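Local coordinates for N-acetyl-beta-D glucosaminidase (Rhizomucor miehei CAU432, PDB 4ZM6), which probably hydrolyses beta-linked N-acetylglucosamine residues through a family 3 glycoside hydrolase domain and acetylates glucosamine with acetyl-CoA in a GCN5-related region, at residues S719-W722 with E723-F727. Numbering follows the deposited sequence.
Sequences SETW and ELYAF
Over the six-membered ring of Trp722 lies CG of Glu723, 3.5 Å from its centroid and 15° off the normal, a CH-pi contact between sequence neighbours. With chi1 at 68°, Trp722 CG sits between its own N and carbonyl carbon, which sets the indole against the backbone N of Glu723 and turns a ring face to that residue's CG. Glutamate suits this place because its CG can lie on the indole while the carboxylate goes on to Arg755. On Tyr725 the visitor is the methyl of Thr721, one turn earlier: CG2 stands 3.5 Å from the ring centroid, displaced toward the hydroxyl end, where CZ is its nearest atom. The branching of threonine serves both needs, since CG2, anti to the backbone N, meets the ring while OG1 hydrogen-bonds Pro718 O.

Backbone bonds hold the turn that carries these side chains. Tyr725 N to Thr721 O and Ala726 N to Trp722 O are i to i+4 helical bonds. Glu723 N to Glu720 O (2.9 Å) spans three residues, as expected where a 3-10 turn leads into the helix. Glu720 OE2 and Glu723 OE2 are 4.8 Å apart; the like charges would repel, but Glu723 OE1 forms a salt bridge with Arg755 and Glu720 OE1 accepts a hydrogen bond from Lys717 N, which probably offsets this.

Helix 721-731 belongs to the C-terminal N-acetyltransferase-like region. Apolar Leu724 and Phe727 suit burial against strand 763-771, Leu724 also meeting 751-756, while Tyr725 packs its ring on helix 736-745 as well as on Thr721.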
ATOM      1  N   SER A 719      27.094  36.679   4.622  1.00 47.33           N
ATOM      2  CA  SER A 719      27.072  37.087   6.031  1.00 46.52           C
ATOM      3  C   SER A 719      25.906  38.035   6.361  1.00 47.27           C
ATOM      4  O   SER A 719      25.586  38.229   7.529  1.00 46.12           O
ATOM      5  CB  SER A 719      28.396  37.756   6.412  1.00 45.57           C
ATOM      6  OG  SER A 719      28.507  39.047   5.829  1.00 45.16           O
ATOM      7  N   GLU A 720      25.295  38.628   5.336  1.00 49.94           N
ATOM      8  CA  GLU A 720      24.157  39.536   5.503  1.00 53.25           C
ATOM      9  C   GLU A 720      22.800  38.864   5.225  1.00 53.41           C
ATOM     10  O   GLU A 720      21.766  39.528   5.278  1.00 52.76           O
ATOM     11  CB  GLU A 720      24.308  40.740   4.559  1.00 56.57           C
ATOM     12  CG  GLU A 720      25.561  41.586   4.776  1.00 59.42           C
ATOM     13  CD  GLU A 720      25.855  42.547   3.622  1.00 62.18           C
ATOM     14  OE1 GLU A 720      25.225  42.452   2.541  1.00 63.09           O
ATOM     15  OE2 GLU A 720      26.738  43.409   3.794  1.00 63.61           O
ATOM     16  N   THR A 721      22.793  37.561   4.936  1.00 52.70           N
ATOM     17  CA  THR A 721      21.549  36.864   4.586  1.00 52.30           C
ATOM     18  C   THR A 721      20.436  37.108   5.620  1.00 51.50           C
ATOM     19  O   THR A 721      19.287  37.388   5.256  1.00 48.42           O
ATOM     20  CB  THR A 721      21.768  35.342   4.419  1.00 52.56           C
ATOM     21  OG1 THR A 721      22.832  35.095   3.486  1.00 51.98           O
ATOM     22  CG2 THR A 721      20.497  34.668   3.916  1.00 50.78           C
ATOM     23  N   TRP A 722      20.782  37.023   6.902  1.00 50.60           N
ATOM     24  CA  TRP A 722      19.810  37.230   7.976  1.00 51.60           C
ATOM     25  C   TRP A 722      19.001  38.522   7.828  1.00 52.39           C
ATOM     26  O   TRP A 722      17.827  38.563   8.174  1.00 54.71           O
ATOM     27  CB  TRP A 722      20.490  37.201   9.350  1.00 51.96           C
ATOM     28  CG  TRP A 722      21.403  38.360   9.629  1.00 54.87           C
ATOM     29  CD1 TRP A 722      22.732  38.455   9.318  1.00 54.98           C
ATOM     30  CD2 TRP A 722      21.061  39.579  10.294  1.00 56.85           C
ATOM     31  NE1 TRP A 722      23.235  39.658   9.742  1.00 54.91           N
ATOM     32  CE2 TRP A 722      22.232  40.370  10.346  1.00 57.13           C
ATOM     33  CE3 TRP A 722      19.880  40.084  10.851  1.00 57.58           C
ATOM     34  CZ2 TRP A 722      22.255  41.639  10.930  1.00 57.49           C
ATOM     35  CZ3 TRP A 722      19.904  41.347  11.433  1.00 58.00           C
ATOM     36  CH2 TRP A 722      21.084  42.109  11.466  1.00 58.09           C
ATOM     37  N   GLU A 723      19.629  39.569   7.308  1.00 52.36           N
ATOM     38  CA  GLU A 723      18.956  40.850   7.121  1.00 51.39           C
ATOM     39  C   GLU A 723      17.857  40.755   6.072  1.00 49.75           C
ATOM     40  O   GLU A 723      16.839  41.425   6.180  1.00 50.29           O
ATOM     41  CB  GLU A 723      19.956  41.928   6.702  1.00 52.39           C
ATOM     42  CG  GLU A 723      21.107  42.131   7.677  1.00 51.99           C
ATOM     43  CD  GLU A 723      22.009  43.262   7.253  1.00 50.36           C
ATOM     44  OE1 GLU A 723      21.512  44.403   7.175  1.00 51.40           O
ATOM     45  OE2 GLU A 723      23.202  43.011   6.985  1.00 49.64           O
ATOM     46  N   LEU A 724      18.083  39.936   5.049  1.00 49.65           N
ATOM     47  CA  LEU A 724      17.088  39.692   4.008  1.00 47.84           C
ATOM     48  C   LEU A 724      15.961  38.811   4.542  1.00 48.17           C
ATOM     49  O   LEU A 724      14.791  39.055   4.253  1.00 47.89           O
ATOM     50  CB  LEU A 724      17.742  39.041   2.787  1.00 46.46           C
ATOM     51  CG  LEU A 724      16.857  38.751   1.574  1.00 46.57           C
ATOM     52  CD1 LEU A 724      16.015  39.954   1.180  1.00 46.74           C
ATOM     53  CD2 LEU A 724      17.714  38.293   0.402  1.00 46.98           C
ATOM     54  N   TYR A 725      16.311  37.788   5.324  1.00 47.24           N
ATOM     55  CA  TYR A 725      15.304  36.933   5.952  1.00 45.50           C
ATOM     56  C   TYR A 725      14.475  37.725   6.976  1.00 47.62           C
ATOM     57  O   TYR A 725      13.247  37.634   6.991  1.00 52.42           O
ATOM     58  CB  TYR A 725      15.943  35.700   6.605  1.00 42.20           C
ATOM     59  CG  TYR A 725      16.591  34.698   5.650  1.00 39.89           C
ATOM     60  CD1 TYR A 725      16.478  34.820   4.263  1.00 38.32           C
ATOM     61  CD2 TYR A 725      17.292  33.597   6.151  1.00 38.50           C
ATOM     62  CE1 TYR A 725      17.061  33.890   3.415  1.00 37.95           C
ATOM     63  CE2 TYR A 725      17.880  32.669   5.308  1.00 37.51           C
ATOM     64  CZ  TYR A 725      17.761  32.819   3.941  1.00 37.93           C
ATOM     65  OH  TYR A 725      18.350  31.899   3.101  1.00 37.78           O
ATOM     66  N   ALA A 726      15.140  38.514   7.813  1.00 47.59           N
ATOM     67  CA  ALA A 726      14.446  39.385   8.766  1.00 46.93           C
ATOM     68  C   ALA A 726      13.435  40.284   8.060  1.00 46.96           C
ATOM     69  O   ALA A 726      12.319  40.477   8.544  1.00 47.87           O
ATOM     70  CB  ALA A 726      15.448  40.234   9.530  1.00 47.08           C
ATOM     71  N   PHE A 727      13.839  40.828   6.917  1.00 46.91           N
ATOM     72  CA  PHE A 727      12.971  41.665   6.102  1.00 47.35           C
ATOM     73  C   PHE A 727      11.740  40.890   5.646  1.00 49.93           C
ATOM     74  O   PHE A 727      10.612  41.303   5.906  1.00 52.03           O
ATOM     75  CB  PHE A 727      13.738  42.183   4.894  1.00 46.24           C
ATOM     76  CG  PHE A 727      12.912  42.995   3.949  1.00 46.89           C
ATOM     77  CD1 PHE A 727      12.665  44.331   4.201  1.00 46.85           C
ATOM     78  CD2 PHE A 727      12.403  42.428   2.789  1.00 48.32           C
ATOM     79  CE1 PHE A 727      11.914  45.088   3.322  1.00 48.28           C
ATOM     80  CE2 PHE A 727      11.652  43.180   1.901  1.00 48.75           C
ATOM     81  CZ  PHE A 727      11.404  44.513   2.169  1.00 48.84           C
TER